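Putative phophotriesterase (Proteus mirabilis, PDB 3RHG) probably hydrolyses ester bonds, as a phosphotriesterase-family amidohydrolase that binds two divalent metal ions, zinc in this crystal, per subunit. Local coordinates at residues 200-211 with 225-236; 250-258 with 270-280. All coordinates share one frame; numbering follows the deposited sequence.

Interaction 1. Residues 200-211 with 225-236. With ZN (zinc ion), chain C; BEZ (benzoic acid), chain D.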
# COMPACT_ATOMS: atom_id res chain seq x y z
N MET A 200 -19.09 10.38 6.06
CA MET A 200 -19.15 9.72 7.36
C MET A 200 -17.77 9.67 7.96
O MET A 200 -16.78 9.61 7.25
CB MET A 200 -19.68 8.28 7.23
CG MET A 200 -21.11 8.25 6.73
SD MET A 200 -22.31 8.95 7.89
CE MET A 200 -22.28 7.65 9.13
N PRO A 201 -17.71 9.66 9.30
CA PRO A 201 -16.44 9.39 9.97
C PRO A 201 -16.21 7.89 9.90
O PRO A 201 -16.80 7.13 10.67
CB PRO A 201 -16.69 9.88 11.40
CG PRO A 201 -18.21 9.75 11.59
CD PRO A 201 -18.82 9.97 10.23
N GLY A 202 -15.41 7.46 8.93
CA GLY A 202 -15.42 6.07 8.52
C GLY A 202 -14.85 5.07 9.50
O GLY A 202 -15.15 3.85 9.41
N TRP A 203 -14.04 5.56 10.43
CA TRP A 203 -13.52 4.69 11.49
C TRP A 203 -14.42 4.66 12.73
O TRP A 203 -14.09 4.02 13.73
CB TRP A 203 -12.08 5.08 11.87
CG TRP A 203 -11.08 4.82 10.76
CD1 TRP A 203 -10.33 3.70 10.59
CD2 TRP A 203 -10.74 5.71 9.69
NE1 TRP A 203 -9.53 3.83 9.47
CE2 TRP A 203 -9.75 5.07 8.91
CE3 TRP A 203 -11.14 7.00 9.33
CZ2 TRP A 203 -9.17 5.66 7.78
CZ3 TRP A 203 -10.56 7.59 8.20
CH2 TRP A 203 -9.59 6.92 7.44
N GLN A 204 -15.55 5.36 12.65
CA GLN A 204 -16.62 5.26 13.63
C GLN A 204 -17.79 4.50 13.02
O GLN A 204 -17.73 4.05 11.86
CB GLN A 204 -17.09 6.64 14.09
CG GLN A 204 -15.98 7.44 14.77
CD GLN A 204 -16.51 8.71 15.35
OE1 GLN A 204 -17.42 9.33 14.78
NE2 GLN A 204 -15.96 9.12 16.49
N ARG A 205 -18.86 4.37 13.82
CA ARG A 205 -20.06 3.69 13.38
C ARG A 205 -21.28 4.57 13.66
O ARG A 205 -22.13 4.22 14.47
CB ARG A 205 -20.18 2.35 14.10
CG ARG A 205 -18.96 1.46 13.91
CD ARG A 205 -18.86 0.92 12.49
NE ARG A 205 -17.71 0.01 12.34
CZ ARG A 205 -16.47 0.37 11.98
NH1 ARG A 205 -16.16 1.65 11.72
NH2 ARG A 205 -15.52 -0.55 11.88
N ARG A 206 -21.34 5.73 13.01
CA ARG A 206 -22.40 6.70 13.28
C ARG A 206 -23.59 6.57 12.33
O ARG A 206 -24.50 7.40 12.33
CB ARG A 206 -21.83 8.11 13.23
CG ARG A 206 -20.98 8.44 14.47
CD ARG A 206 -20.82 9.94 14.60
NE ARG A 206 -19.89 10.35 15.65
CZ ARG A 206 -20.27 10.83 16.84
NH1 ARG A 206 -21.58 10.90 17.15
NH2 ARG A 206 -19.36 11.24 17.73
N GLY A 207 -23.58 5.51 11.52
CA GLY A 207 -24.66 5.37 10.56
C GLY A 207 -26.08 5.39 11.11
O GLY A 207 -26.96 6.03 10.52
N ASP A 208 -26.35 4.68 12.21
CA ASP A 208 -27.73 4.65 12.70
C ASP A 208 -28.20 6.06 13.10
O ASP A 208 -29.33 6.46 12.82
CB ASP A 208 -27.90 3.71 13.89
CG ASP A 208 -28.41 2.34 13.50
OD1 ASP A 208 -29.22 2.22 12.53
OD2 ASP A 208 -28.02 1.38 14.19
N GLU A 209 -27.34 6.83 13.77
CA GLU A 209 -27.82 8.16 14.19
C GLU A 209 -27.97 9.12 13.01
O GLU A 209 -28.90 9.94 12.98
CB GLU A 209 -26.99 8.75 15.32
CG GLU A 209 -25.75 9.33 14.87
CD GLU A 209 -24.98 10.00 16.00
OE1 GLU A 209 -25.50 10.89 16.73
OE2 GLU A 209 -23.82 9.61 16.15
N VAL A 210 -27.11 8.99 12.00
CA VAL A 210 -27.26 9.82 10.81
C VAL A 210 -28.56 9.45 10.08
O VAL A 210 -29.32 10.32 9.65
CB VAL A 210 -26.06 9.63 9.87
CG1 VAL A 210 -26.36 10.12 8.45
CG2 VAL A 210 -24.80 10.31 10.48
N LEU A 211 -28.84 8.15 9.97
CA LEU A 211 -30.08 7.71 9.32
C LEU A 211 -31.32 7.98 10.16
O LEU A 211 -32.42 8.21 9.61
CB LEU A 211 -30.00 6.24 8.88
CG LEU A 211 -28.89 5.99 7.84
CD1 LEU A 211 -28.94 4.55 7.37
CD2 LEU A 211 -29.04 6.95 6.66
N ILE A 225 -29.87 8.22 -0.90
CA ILE A 225 -28.82 8.55 0.08
C ILE A 225 -27.67 7.55 -0.01
O ILE A 225 -27.89 6.34 -0.06
CB ILE A 225 -29.41 8.55 1.51
CG1 ILE A 225 -30.37 9.76 1.64
CG2 ILE A 225 -28.30 8.62 2.60
CD1 ILE A 225 -31.27 9.68 2.78
N SER A 226 -26.44 8.07 -0.04
CA SER A 226 -25.26 7.22 0.04
C SER A 226 -24.38 7.60 1.22
O SER A 226 -24.18 8.80 1.51
CB SER A 226 -24.45 7.27 -1.26
OG SER A 226 -24.10 8.61 -1.57
N LEU A 227 -23.88 6.58 1.90
CA LEU A 227 -22.96 6.79 3.00
C LEU A 227 -21.52 6.68 2.49
O LEU A 227 -21.07 5.59 2.17
CB LEU A 227 -23.23 5.83 4.18
CG LEU A 227 -24.65 5.88 4.75
CD1 LEU A 227 -24.79 4.94 5.97
CD2 LEU A 227 -24.98 7.34 5.15
N ALA A 228 -20.82 7.80 2.38
CA ALA A 228 -19.43 7.78 1.93
C ALA A 228 -18.52 7.16 3.00
O ALA A 228 -18.86 7.08 4.17
CB ALA A 228 -18.94 9.22 1.63
N HIS A 229 -17.35 6.75 2.56
CA HIS A 229 -16.30 6.25 3.42
C HIS A 229 -16.80 5.06 4.26
O HIS A 229 -16.53 4.96 5.47
CB HIS A 229 -15.78 7.38 4.32
CG HIS A 229 -15.56 8.67 3.60
ND1 HIS A 229 -15.07 8.73 2.31
CD2 HIS A 229 -15.75 9.95 3.99
CE1 HIS A 229 -15.00 9.99 1.93
NE2 HIS A 229 -15.39 10.76 2.93
N SER A 230 -17.52 4.16 3.62
CA SER A 230 -17.93 2.94 4.27
C SER A 230 -16.76 1.96 4.36
O SER A 230 -16.84 0.97 5.09
CB SER A 230 -19.10 2.29 3.50
OG SER A 230 -20.25 3.14 3.51
N ASP A 231 -15.67 2.22 3.62
CA ASP A 231 -14.58 1.24 3.51
C ASP A 231 -14.03 0.78 4.87
O ASP A 231 -13.83 -0.41 5.08
CB ASP A 231 -13.42 1.75 2.62
CG ASP A 231 -13.91 2.49 1.37
OD1 ASP A 231 -13.42 2.13 0.27
OD2 ASP A 231 -14.75 3.42 1.48
N PRO A 232 -13.76 1.73 5.80
CA PRO A 232 -13.12 1.26 7.03
C PRO A 232 -14.03 0.46 7.96
O PRO A 232 -13.55 -0.06 8.97
CB PRO A 232 -12.66 2.56 7.72
CG PRO A 232 -12.60 3.59 6.60
CD PRO A 232 -13.81 3.20 5.74
N SER A 233 -15.32 0.37 7.63
CA SER A 233 -16.21 -0.51 8.39
C SER A 233 -16.48 -1.83 7.67
O SER A 233 -17.37 -2.59 8.05
CB SER A 233 -17.52 0.18 8.79
OG SER A 233 -18.26 0.63 7.66
N GLY A 234 -15.66 -2.13 6.67
CA GLY A 234 -15.92 -3.30 5.81
C GLY A 234 -15.83 -4.64 6.56
O GLY A 234 -16.46 -5.63 6.14
N LYS A 235 -15.08 -4.69 7.67
CA LYS A 235 -14.98 -5.92 8.47
C LYS A 235 -16.21 -6.08 9.37
O LYS A 235 -16.51 -7.18 9.86
CB LYS A 235 -13.71 -5.91 9.34
CG LYS A 235 -12.42 -5.99 8.56
CD LYS A 235 -11.22 -5.68 9.44
CE LYS A 235 -9.92 -5.71 8.65
NZ LYS A 235 -9.66 -7.05 8.06
N ASP A 236 -16.92 -4.97 9.57
CA ASP A 236 -18.06 -4.92 10.49
C ASP A 236 -19.32 -5.23 9.69
O ASP A 236 -20.17 -4.37 9.41
CB ASP A 236 -18.10 -3.55 11.17
CG ASP A 236 -19.04 -3.50 12.37
OD1 ASP A 236 -19.86 -4.42 12.58
OD2 ASP A 236 -18.92 -2.51 13.13
ZN ZN C . -15.38 12.80 3.02
C BEZ D . -11.22 11.20 6.77
O1 BEZ D . -12.37 11.19 7.26
O2 BEZ D . -10.28 11.72 7.41
C1 BEZ D . -10.97 10.59 5.43
C2 BEZ D . -12.02 10.14 4.63
C3 BEZ D . -11.75 9.59 3.38
C4 BEZ D . -10.45 9.47 2.93
C5 BEZ D . -9.40 9.92 3.73
C6 BEZ D . -9.65 10.48 4.98
O HOH W 1 -17.28 3.28 7.69
O HOH W 2 -13.23 1.24 11.41

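Interaction 2. Residues 250-258 with 270-280. With BEZ (benzoic acid), chain D.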
# COMPACT_ATOMS: atom_id res chain seq x y z
N LEU A 250 -24.30 1.95 0.35
CA LEU A 250 -22.99 2.04 0.96
C LEU A 250 -21.97 2.33 -0.12
O LEU A 250 -21.90 1.61 -1.11
CB LEU A 250 -22.60 0.75 1.72
CG LEU A 250 -23.43 0.47 2.98
CD1 LEU A 250 -22.81 -0.72 3.74
CD2 LEU A 250 -23.51 1.69 3.89
N GLU A 251 -21.18 3.37 0.07
CA GLU A 251 -20.17 3.75 -0.91
C GLU A 251 -18.78 3.43 -0.37
O GLU A 251 -18.38 3.91 0.71
CB GLU A 251 -20.29 5.24 -1.21
CG GLU A 251 -19.23 5.78 -2.15
CD GLU A 251 -19.51 7.24 -2.45
OE1 GLU A 251 -18.99 8.15 -1.74
OE2 GLU A 251 -20.31 7.47 -3.37
N PHE A 252 -18.07 2.59 -1.12
CA PHE A 252 -16.69 2.24 -0.85
C PHE A 252 -15.89 3.13 -1.77
O PHE A 252 -15.66 2.78 -2.94
CB PHE A 252 -16.43 0.75 -1.11
CG PHE A 252 -17.11 -0.16 -0.11
CD1 PHE A 252 -16.38 -0.73 0.93
CD2 PHE A 252 -18.47 -0.42 -0.20
CE1 PHE A 252 -17.01 -1.57 1.87
CE2 PHE A 252 -19.12 -1.24 0.72
CZ PHE A 252 -18.38 -1.84 1.76
N ASP A 253 -15.53 4.30 -1.27
CA ASP A 253 -14.92 5.31 -2.12
C ASP A 253 -13.43 5.53 -1.78
O ASP A 253 -12.85 6.53 -2.22
CB ASP A 253 -15.70 6.63 -1.99
CG ASP A 253 -15.98 7.00 -0.56
OD1 ASP A 253 -15.09 6.75 0.27
OD2 ASP A 253 -17.09 7.49 -0.24
N MET A 254 -12.81 4.60 -1.07
CA MET A 254 -11.39 4.75 -0.69
C MET A 254 -10.57 3.66 -1.35
O MET A 254 -9.52 3.25 -0.86
CB MET A 254 -11.22 4.74 0.82
CG MET A 254 -12.02 5.84 1.48
SD MET A 254 -12.28 5.63 3.26
CE MET A 254 -10.62 5.80 3.88
N ILE A 255 -11.08 3.16 -2.48
CA ILE A 255 -10.44 2.00 -3.09
C ILE A 255 -9.13 2.41 -3.72
O ILE A 255 -9.11 3.26 -4.62
CB ILE A 255 -11.40 1.33 -4.11
CG1 ILE A 255 -12.60 0.75 -3.35
CG2 ILE A 255 -10.68 0.21 -4.92
CD1 ILE A 255 -13.70 0.23 -4.27
N GLY A 256 -8.04 1.79 -3.26
CA GLY A 256 -6.71 2.18 -3.69
C GLY A 256 -6.16 3.44 -3.03
O GLY A 256 -5.16 4.01 -3.51
N LEU A 257 -6.77 3.87 -1.92
CA LEU A 257 -6.28 5.06 -1.25
C LEU A 257 -4.83 4.85 -0.74
O LEU A 257 -3.93 5.68 -0.98
CB LEU A 257 -7.27 5.47 -0.14
CG LEU A 257 -6.84 6.61 0.78
CD1 LEU A 257 -6.82 7.85 -0.03
CD2 LEU A 257 -7.78 6.74 1.93
N ASP A 258 -4.59 3.74 -0.06
CA ASP A 258 -3.23 3.28 0.28
C ASP A 258 -2.46 4.29 1.11
O ASP A 258 -1.27 4.52 0.87
CB ASP A 258 -2.41 2.93 -0.96
CG ASP A 258 -2.96 1.72 -1.75
OD1 ASP A 258 -3.94 1.05 -1.33
OD2 ASP A 258 -2.37 1.43 -2.81
N VAL A 270 -6.73 -2.67 -0.46
CA VAL A 270 -7.57 -3.06 -1.57
C VAL A 270 -8.13 -4.46 -1.36
O VAL A 270 -9.33 -4.68 -1.53
CB VAL A 270 -6.84 -2.95 -2.92
CG1 VAL A 270 -7.69 -3.54 -4.03
CG2 VAL A 270 -6.48 -1.46 -3.22
N MET A 271 -7.28 -5.42 -1.00
CA MET A 271 -7.77 -6.79 -0.79
C MET A 271 -8.79 -6.87 0.35
O MET A 271 -9.72 -7.67 0.27
CB MET A 271 -6.62 -7.78 -0.56
CG MET A 271 -5.74 -8.03 -1.78
SD MET A 271 -6.65 -8.43 -3.29
CE MET A 271 -7.32 -10.03 -2.89
N ASP A 272 -8.63 -6.06 1.40
CA ASP A 272 -9.63 -6.01 2.48
C ASP A 272 -10.98 -5.64 1.86
O ASP A 272 -12.02 -6.19 2.22
CB ASP A 272 -9.32 -4.90 3.52
CG ASP A 272 -8.17 -5.24 4.46
OD1 ASP A 272 -7.89 -6.44 4.71
OD2 ASP A 272 -7.56 -4.25 4.98
N THR A 273 -10.97 -4.64 1.00
CA THR A 273 -12.23 -4.12 0.44
C THR A 273 -12.80 -5.06 -0.62
O THR A 273 -14.02 -5.20 -0.74
CB THR A 273 -12.02 -2.71 -0.07
OG1 THR A 273 -11.71 -1.89 1.08
CG2 THR A 273 -13.28 -2.15 -0.73
N VAL A 274 -11.93 -5.75 -1.36
CA VAL A 274 -12.39 -6.81 -2.26
C VAL A 274 -13.23 -7.82 -1.47
O VAL A 274 -14.33 -8.17 -1.87
CB VAL A 274 -11.21 -7.53 -2.95
CG1 VAL A 274 -11.67 -8.78 -3.70
CG2 VAL A 274 -10.49 -6.57 -3.91
N GLU A 275 -12.73 -8.25 -0.31
CA GLU A 275 -13.43 -9.23 0.51
C GLU A 275 -14.74 -8.68 1.11
O GLU A 275 -15.76 -9.37 1.15
CB GLU A 275 -12.53 -9.77 1.62
CG GLU A 275 -13.15 -10.93 2.40
CD GLU A 275 -13.55 -12.12 1.51
OE1 GLU A 275 -12.82 -12.44 0.52
OE2 GLU A 275 -14.59 -12.75 1.80
N ALA A 276 -14.71 -7.43 1.57
CA ALA A 276 -15.90 -6.82 2.15
C ALA A 276 -16.99 -6.71 1.07
O ALA A 276 -18.14 -7.09 1.31
CB ALA A 276 -15.57 -5.43 2.71
N VAL A 277 -16.64 -6.17 -0.09
CA VAL A 277 -17.61 -5.98 -1.17
C VAL A 277 -18.11 -7.33 -1.70
O VAL A 277 -19.31 -7.53 -1.90
CB VAL A 277 -17.03 -5.10 -2.31
CG1 VAL A 277 -17.90 -5.15 -3.58
CG2 VAL A 277 -16.81 -3.66 -1.80
N ALA A 278 -17.19 -8.28 -1.88
CA ALA A 278 -17.58 -9.62 -2.38
C ALA A 278 -18.56 -10.24 -1.40
O ALA A 278 -19.57 -10.82 -1.81
CB ALA A 278 -16.35 -10.53 -2.54
N THR A 279 -18.27 -10.12 -0.10
CA THR A 279 -19.16 -10.72 0.91
C THR A 279 -20.57 -10.08 0.92
O THR A 279 -21.59 -10.78 1.01
CB THR A 279 -18.50 -10.73 2.30
OG1 THR A 279 -17.30 -11.52 2.22
CG2 THR A 279 -19.43 -11.35 3.36
N LEU A 280 -20.63 -8.76 0.81
CA LEU A 280 -21.91 -8.10 0.73
C LEU A 280 -22.70 -8.55 -0.50
O LEU A 280 -23.90 -8.74 -0.43
CB LEU A 280 -21.73 -6.57 0.70
CG LEU A 280 -21.27 -5.94 2.02
CD1 LEU A 280 -21.12 -4.42 1.84
CD2 LEU A 280 -22.25 -6.24 3.17
C BEZ D . -11.22 11.20 6.77
O1 BEZ D . -12.37 11.19 7.26
O2 BEZ D . -10.28 11.72 7.41
C1 BEZ D . -10.97 10.59 5.43
C2 BEZ D . -12.02 10.14 4.63
C3 BEZ D . -11.75 9.59 3.38
C4 BEZ D . -10.45 9.47 2.93
C5 BEZ D . -9.40 9.92 3.73
C6 BEZ D . -9.65 10.48 4.98
O HOH W 3 -3.98 -1.62 -0.69

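Interaction 1. Residues 200-211 with 225-236
Gly202 and His229 bring the two backbones together, their CA atoms 5.2 Å apart, where the loop after strand 195-199, a type I turn from Pro201 to Gln204, lies against the loop that leaves strand 225-227. Gly202 suits the spot because a CB would point at His229 O and clash with it. A water within 2.9 Å of Gly202 O, His229 O and Ser233 OG bridges the two backbones, placed to donate to each; with two hydrogens it must share or alternate these bonds, since the Ser233 hydroxyl gives its proton to Ser230 O. Beside it Pro232 lays its ring on one face of the Trp203 indole, a CH-pi contact with Pro232 CB 3.8 Å from the centroid of the five-membered ring; the indole N-H is spent on Ala266 O. The edge of the same indole meets the carboxylate carbon of benzoic acid. Arg205 bends at chi2 (-70°), which turns its guanidinium back over Ser233, whose CB sits above the centre of the plane, 3.4 Å from Arg205 CZ. In that plane Arg205 NE gives Asp236 OD2 a salt-bridging hydrogen bond of 2.9 Å, received on the anti side, while Arg205 NH1 binds Gln204 O and a second water links Arg205 NH2 to Pro232 O. Met200 CG packs 4.1 Å from Leu227 CB, and Met200 O lies at the edge of the His229 ring, 3.4 Å from His229 CD2. One face of that imidazole carries the benzoic acid ring and the other Ala228 CB; His229 NE2 binds zinc at 2.0 Å, sharing it with His199 and Glu166. With Asp253 holding ND1, the ring is gripped at both nitrogens, its rotation fixed and NE2 turned to the metal.

Interaction 2. Residues 250-258 with 270-280
Phe252 meets Val277 face-on: Val277 CG2 stands over the centre of the phenyl ring, 3.9 Å from its centroid and only 9° off the normal, a CH-pi contact. Three more groups of helix 270-280 come at the ring obliquely, with Thr273 CG2 3.8 Å from Phe252 CD1, Ala276 CB near Phe252 CE1, and Leu280 CD1 3.8 Å from Phe252 CZ. Small alanine leaves room for the bulky aromatic, and threonine offers its methyl because CG2 lies anti to the backbone N. That methyl also touches Ile255 CG1. At the helix start Val270 CG2 rests 3.6 Å from Gly256 N, in the type II turn from Met254 to Leu257; glycine fits Gly256 because its phi is positive. A water joins this end to Asp258, donating to Asp258 OD1 and accepting from Val270 N, while Asp258 OD2 and Gly256 O are both held by Asn307. On another side of the turn, Met254 CE and Leu257 CD2 reach the benzoic acid ring, the former 3.8 Å from its C4. The strand and helix axes run nearly antiparallel, at 154° and 10.9 Å, as suits the strand-to-helix leg of a beta-alpha-beta crossover. Strand 289-291 completes that unit, its Ile289 touching Phe252 and Leu280, while helices 237-245 and 311-322 flank the contact through Gln240 and Phe316.

Interaction 1 lies in the crossover from strand 195-199 to 225-227 and interaction 2 in that from 249-252 to 289-291; their centres are 13 Å apart, and strands 225-227 and 249-252 are neighbours in the eight-stranded barrel. They meet at the C-terminal ends of these strands: His229 ND1 lies 2.8 Å from Asp253 OD1, and Asp231 OD1 lies 2.9 Å from Met254 N, both probable hydrogen bonds. The two contacts share the benzoic acid pocket, interaction 1 supplying Trp203 and His229, interaction 2 Met254 and Leu257. Only interaction 1 supplies a zinc ligand; the Phe252 side chain, about 12 Å from a zinc, packs between strand and helix on the outer side of the barrel.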